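Local coordinates for protein endoglucanase (Thermotoga maritima, PDB 1VHO) that is probably a metal-dependent aminopeptidase of the M42 family, expected to bind two divalent metal cations per subunit, at residues K57-D69 with L212-M226. Sequence-based numbering, arbitrary orientation.
Sequences KGIGKLAFFAHVD and LTGAYEINPDAAIVM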
loop_
_atom_site.group_PDB
_atom_site.type_symbol
_atom_site.label_atom_id
_atom_site.label_comp_id
_atom_site.label_asym_id
_atom_site.label_seq_id
_atom_site.Cartn_x
_atom_site.Cartn_y
_atom_site.Cartn_z
ATOM N N LYS A 57 -16.556 -18.852 -13.226
ATOM C CA LYS A 57 -17.214 -19.698 -14.247
ATOM C C LYS A 57 -16.748 -19.341 -15.642
ATOM O O LYS A 57 -17.290 -19.843 -16.639
ATOM C CB LYS A 57 -18.719 -19.577 -14.145
ATOM C CG LYS A 57 -19.341 -20.091 -12.842
ATOM C CD LYS A 57 -20.849 -19.847 -12.948
ATOM C CE LYS A 57 -21.659 -20.868 -12.193
ATOM N NZ LYS A 57 -22.414 -20.232 -11.072
ATOM N N GLY A 58 -15.810 -18.403 -15.769
ATOM C CA GLY A 58 -15.257 -18.003 -17.030
ATOM C C GLY A 58 -16.019 -16.972 -17.829
ATOM O O GLY A 58 -15.635 -16.754 -19.002
ATOM N N ILE A 59 -16.924 -16.182 -17.236
ATOM C CA ILE A 59 -17.643 -15.193 -18.030
ATOM C C ILE A 59 -16.772 -14.014 -18.423
ATOM O O ILE A 59 -17.184 -13.207 -19.257
ATOM C CB ILE A 59 -18.934 -14.643 -17.418
ATOM C CG1 ILE A 59 -18.677 -13.797 -16.163
ATOM C CG2 ILE A 59 -19.915 -15.759 -17.112
ATOM C CD1 ILE A 59 -19.839 -12.895 -15.794
ATOM N N GLY A 60 -15.596 -13.881 -17.838
ATOM C CA GLY A 60 -14.727 -12.737 -18.176
ATOM C C GLY A 60 -13.650 -12.694 -17.070
ATOM O O GLY A 60 -13.714 -13.500 -16.139
ATOM N N LYS A 61 -12.787 -11.704 -17.183
ATOM C CA LYS A 61 -11.691 -11.532 -16.252
ATOM C C LYS A 61 -11.731 -10.137 -15.609
ATOM O O LYS A 61 -11.779 -9.119 -16.278
ATOM C CB LYS A 61 -10.354 -11.685 -17.007
ATOM C CG LYS A 61 -10.211 -12.983 -17.788
ATOM C CD LYS A 61 -8.956 -12.937 -18.652
ATOM C CE LYS A 61 -8.657 -14.304 -19.269
ATOM N NZ LYS A 61 -8.804 -15.384 -18.242
ATOM N N LEU A 62 -11.722 -10.168 -14.290
ATOM C CA LEU A 62 -11.759 -8.947 -13.460
ATOM C C LEU A 62 -10.401 -8.888 -12.751
ATOM O O LEU A 62 -10.006 -9.915 -12.167
ATOM C CB LEU A 62 -12.859 -9.192 -12.443
ATOM C CG LEU A 62 -13.253 -8.190 -11.396
ATOM C CD1 LEU A 62 -13.447 -6.783 -11.962
ATOM C CD2 LEU A 62 -14.553 -8.663 -10.707
ATOM N N ALA A 63 -9.744 -7.757 -12.765
ATOM C CA ALA A 63 -8.453 -7.605 -12.104
ATOM C C ALA A 63 -8.547 -6.514 -11.039
ATOM O O ALA A 63 -9.086 -5.425 -11.311
ATOM C CB ALA A 63 -7.357 -7.253 -13.108
ATOM N N PHE A 64 -7.996 -6.769 -9.879
ATOM C CA PHE A 64 -7.975 -5.839 -8.749
ATOM C C PHE A 64 -6.481 -5.541 -8.497
ATOM O O PHE A 64 -5.711 -6.523 -8.478
ATOM C CB PHE A 64 -8.618 -6.397 -7.499
ATOM C CG PHE A 64 -10.068 -6.791 -7.612
ATOM C CD1 PHE A 64 -10.965 -6.027 -8.342
ATOM C CD2 PHE A 64 -10.530 -7.948 -7.016
ATOM C CE1 PHE A 64 -12.295 -6.426 -8.469
ATOM C CE2 PHE A 64 -11.865 -8.326 -7.096
ATOM C CZ PHE A 64 -12.752 -7.563 -7.825
ATOM N N PHE A 65 -6.108 -4.291 -8.280
ATOM C CA PHE A 65 -4.681 -3.983 -8.154
ATOM C C PHE A 65 -4.349 -3.182 -6.892
ATOM O O PHE A 65 -5.064 -2.215 -6.576
ATOM C CB PHE A 65 -4.290 -3.073 -9.359
ATOM C CG PHE A 65 -4.398 -3.706 -10.732
ATOM C CD1 PHE A 65 -5.604 -3.608 -11.449
ATOM C CD2 PHE A 65 -3.349 -4.382 -11.281
ATOM C CE1 PHE A 65 -5.688 -4.200 -12.703
ATOM C CE2 PHE A 65 -3.425 -4.967 -12.547
ATOM C CZ PHE A 65 -4.623 -4.870 -13.256
ATOM N N ALA A 66 -3.175 -3.416 -6.310
ATOM C CA ALA A 66 -2.738 -2.639 -5.128
ATOM C C ALA A 66 -1.206 -2.540 -5.112
ATOM O O ALA A 66 -0.553 -3.461 -5.626
ATOM C CB ALA A 66 -3.216 -3.326 -3.847
ATOM N N HIS A 67 -0.663 -1.430 -4.640
ATOM C CA HIS A 67 0.801 -1.306 -4.523
ATOM C C HIS A 67 1.211 -1.988 -3.196
ATOM O O HIS A 67 0.380 -2.094 -2.273
ATOM C CB HIS A 67 1.206 0.166 -4.424
ATOM C CG HIS A 67 0.910 1.025 -5.597
ATOM N ND1 HIS A 67 1.777 1.124 -6.676
ATOM C CD2 HIS A 67 -0.141 1.853 -5.868
ATOM C CE1 HIS A 67 1.282 1.967 -7.556
ATOM N NE2 HIS A 67 0.131 2.423 -7.088
ATOM N N VAL A 68 2.490 -2.321 -3.029
ATOM C CA VAL A 68 2.890 -3.010 -1.797
ATOM C C VAL A 68 4.031 -2.340 -1.045
ATOM O O VAL A 68 4.219 -2.688 0.138
ATOM C CB VAL A 68 3.329 -4.474 -2.016
ATOM C CG1 VAL A 68 2.284 -5.325 -2.743
ATOM C CG2 VAL A 68 4.635 -4.563 -2.779
ATOM N N ASP A 69 4.788 -1.451 -1.705
ATOM C CA ASP A 69 5.949 -0.869 -1.040
ATOM C C ASP A 69 5.678 0.194 -0.022
ATOM O O ASP A 69 4.544 0.636 0.280
ATOM C CB ASP A 69 6.964 -0.359 -2.119
ATOM C CG ASP A 69 6.512 0.905 -2.827
ATOM O OD1 ASP A 69 5.309 1.248 -2.758
ATOM O OD2 ASP A 69 7.298 1.611 -3.500
ATOM N N LEU A 212 0.497 -7.210 -13.915
ATOM C CA LEU A 212 -0.362 -8.359 -14.185
ATOM C C LEU A 212 0.171 -9.249 -15.307
ATOM O O LEU A 212 0.225 -10.464 -15.122
ATOM C CB LEU A 212 -1.763 -7.851 -14.550
ATOM C CG LEU A 212 -2.727 -8.876 -15.145
ATOM C CD1 LEU A 212 -3.012 -9.994 -14.162
ATOM C CD2 LEU A 212 -4.034 -8.166 -15.540
ATOM N N THR A 213 0.631 -8.655 -16.409
ATOM C CA THR A 213 1.105 -9.459 -17.542
ATOM C C THR A 213 2.467 -10.074 -17.330
ATOM O O THR A 213 2.867 -10.978 -18.073
ATOM C CB THR A 213 1.041 -8.740 -18.889
ATOM O OG1 THR A 213 1.716 -7.487 -18.835
ATOM C CG2 THR A 213 -0.420 -8.468 -19.276
ATOM N N GLY A 214 3.131 -9.737 -16.214
ATOM C CA GLY A 214 4.419 -10.362 -15.897
ATOM C C GLY A 214 4.154 -11.768 -15.381
ATOM O O GLY A 214 5.084 -12.564 -15.198
ATOM N N ALA A 215 2.890 -12.073 -15.087
ATOM C CA ALA A 215 2.433 -13.342 -14.606
ATOM C C ALA A 215 1.410 -14.017 -15.516
ATOM O O ALA A 215 1.429 -15.228 -15.678
ATOM C CB ALA A 215 1.764 -13.173 -13.220
ATOM N N TYR A 216 0.389 -13.299 -15.988
ATOM C CA TYR A 216 -0.651 -13.875 -16.832
ATOM C C TYR A 216 -0.896 -13.005 -18.050
ATOM O O TYR A 216 -1.256 -11.824 -17.941
ATOM C CB TYR A 216 -1.976 -13.995 -16.058
ATOM C CG TYR A 216 -1.945 -14.993 -14.928
ATOM C CD1 TYR A 216 -2.172 -16.343 -15.143
ATOM C CD2 TYR A 216 -1.667 -14.547 -13.630
ATOM C CE1 TYR A 216 -2.140 -17.241 -14.085
ATOM C CE2 TYR A 216 -1.609 -15.440 -12.573
ATOM C CZ TYR A 216 -1.841 -16.781 -12.809
ATOM O OH TYR A 216 -1.787 -17.657 -11.760
ATOM N N GLU A 217 -0.669 -13.557 -19.242
ATOM C CA GLU A 217 -0.855 -12.798 -20.480
ATOM C C GLU A 217 -2.346 -12.742 -20.821
ATOM O O GLU A 217 -2.836 -13.542 -21.618
ATOM C CB GLU A 217 -0.106 -13.481 -21.633
ATOM N N ILE A 218 -3.073 -11.852 -20.165
ATOM C CA ILE A 218 -4.495 -11.689 -20.360
ATOM C C ILE A 218 -4.826 -10.201 -20.466
ATOM O O ILE A 218 -4.012 -9.357 -20.110
ATOM C CB ILE A 218 -5.290 -12.251 -19.163
ATOM C CG1 ILE A 218 -4.837 -11.525 -17.870
ATOM C CG2 ILE A 218 -5.177 -13.740 -18.992
ATOM C CD1 ILE A 218 -6.017 -11.397 -16.906
ATOM N N ASN A 219 -6.023 -9.900 -20.931
ATOM C CA ASN A 219 -6.515 -8.534 -21.004
ATOM C C ASN A 219 -7.823 -8.549 -20.199
ATOM O O ASN A 219 -8.804 -9.163 -20.620
ATOM C CB ASN A 219 -6.787 -8.050 -22.422
ATOM C CG ASN A 219 -6.888 -6.536 -22.470
ATOM O OD1 ASN A 219 -5.983 -5.816 -22.036
ATOM N ND2 ASN A 219 -7.983 -6.030 -23.018
ATOM N N PRO A 220 -7.791 -8.010 -18.981
ATOM C CA PRO A 220 -8.996 -8.030 -18.173
ATOM C C PRO A 220 -10.119 -7.245 -18.843
ATOM O O PRO A 220 -9.875 -6.212 -19.467
ATOM C CB PRO A 220 -8.600 -7.346 -16.872
ATOM C CG PRO A 220 -7.245 -6.772 -17.052
ATOM C CD PRO A 220 -6.717 -7.225 -18.388
ATOM N N ASP A 221 -11.332 -7.679 -18.599
ATOM C CA ASP A 221 -12.529 -7.007 -19.083
ATOM C C ASP A 221 -12.866 -5.810 -18.210
ATOM O O ASP A 221 -13.579 -4.895 -18.630
ATOM C CB ASP A 221 -13.690 -8.028 -19.031
ATOM C CG ASP A 221 -13.340 -9.179 -19.967
ATOM O OD1 ASP A 221 -13.054 -8.887 -21.159
ATOM O OD2 ASP A 221 -13.270 -10.311 -19.498
ATOM N N ALA A 222 -12.414 -5.834 -16.928
ATOM C CA ALA A 222 -12.689 -4.705 -16.035
ATOM C C ALA A 222 -11.604 -4.684 -14.934
ATOM O O ALA A 222 -11.072 -5.738 -14.609
ATOM C CB ALA A 222 -14.059 -4.722 -15.419
ATOM N N ALA A 223 -11.195 -3.473 -14.546
ATOM C CA ALA A 223 -10.133 -3.415 -13.525
ATOM C C ALA A 223 -10.536 -2.438 -12.421
ATOM O O ALA A 223 -11.124 -1.402 -12.717
ATOM C CB ALA A 223 -8.846 -2.915 -14.165
ATOM N N ILE A 224 -10.216 -2.804 -11.189
ATOM C CA ILE A 224 -10.509 -1.890 -10.071
ATOM C C ILE A 224 -9.145 -1.629 -9.392
ATOM O O ILE A 224 -8.515 -2.571 -8.928
ATOM C CB ILE A 224 -11.552 -2.443 -9.119
ATOM C CG1 ILE A 224 -12.828 -2.893 -9.909
ATOM C CG2 ILE A 224 -11.911 -1.380 -8.073
ATOM C CD1 ILE A 224 -13.990 -3.241 -8.922
ATOM N N VAL A 225 -8.717 -0.384 -9.386
ATOM C CA VAL A 225 -7.425 -0.009 -8.806
ATOM C C VAL A 225 -7.677 0.519 -7.401
ATOM O O VAL A 225 -8.540 1.359 -7.221
ATOM C CB VAL A 225 -6.712 1.080 -9.638
ATOM C CG1 VAL A 225 -5.501 1.658 -8.937
ATOM C CG2 VAL A 225 -6.337 0.526 -11.008
HETATM N N MSE A 226 -6.867 0.065 -6.442
HETATM C CA MSE A 226 -7.046 0.501 -5.068
HETATM C C MSE A 226 -6.149 1.713 -4.787
HETATM O O MSE A 226 -4.988 1.704 -5.207
HETATM C CB MSE A 226 -6.543 -0.606 -4.122
HETATM C CG MSE A 226 -7.226 -1.944 -4.200
HETATM SE SE MSE A 226 -8.995 -1.812 -3.470
HETATM C CE MSE A 226 -9.980 -1.418 -5.065
HETATM O O HOH W 1 -2.526 0.585 -4.059
#
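Ala63 sits at the middle of a parallel ladder between strand 61-67 and strand 222-229. Ala63 N donates to Ala222 O at 3.0 Å, and Ala63 O accepts from Ile224 N. Phe65 repeats the pattern, with N to Ile224 O and O from Met226 N. Beyond the last rung a water bridges His67 N and Met226 O.

Asp221 holds Lys61 by two bonds. Asp221 N donates to Lys61 O (2.8 Å), while Asp221 OD2 takes Lys61 N at 2.7 Å on the anti side of the carboxylate. Chi1 of -62° sets the Asp221 carboxylate beside its own backbone N, and the N and OD2 serve Lys61 together.

These are central strands of the mixed sheet in the M42 catalytic domain. Strand 61-67 lies between strands 195-201 and 222-229, and ends at His67, a predicted zinc ligand. Asp227, another, directly follows Met226.

On the face of Leu62 and Phe64, the side chains of Phe64 and Ile224 lie side by side and point the same way, with Phe64 CE1 3.6 Å from Ile224 CD1. Leu180 of helix 171-187 also touches Phe64. On the other face, the Phe65 ring is met at its edge. Ala223 CB lies in the ring plane, 3.7 Å from Phe65 CE1, and Leu212 CB approaches Phe65 CE2 at 3.9 Å. This sets Leu212 of helix 208-213 against the sheet. Ala63 CB meets Pro220 CB and CG.

Nearer the surface, the methylenes of Lys61 cross Ile218, with Lys61 CE 3.5 Å from Ile218 CG2. A bend at chi4 (-45°) turns NZ, which hydrogen-bonds to Tyr197 OH.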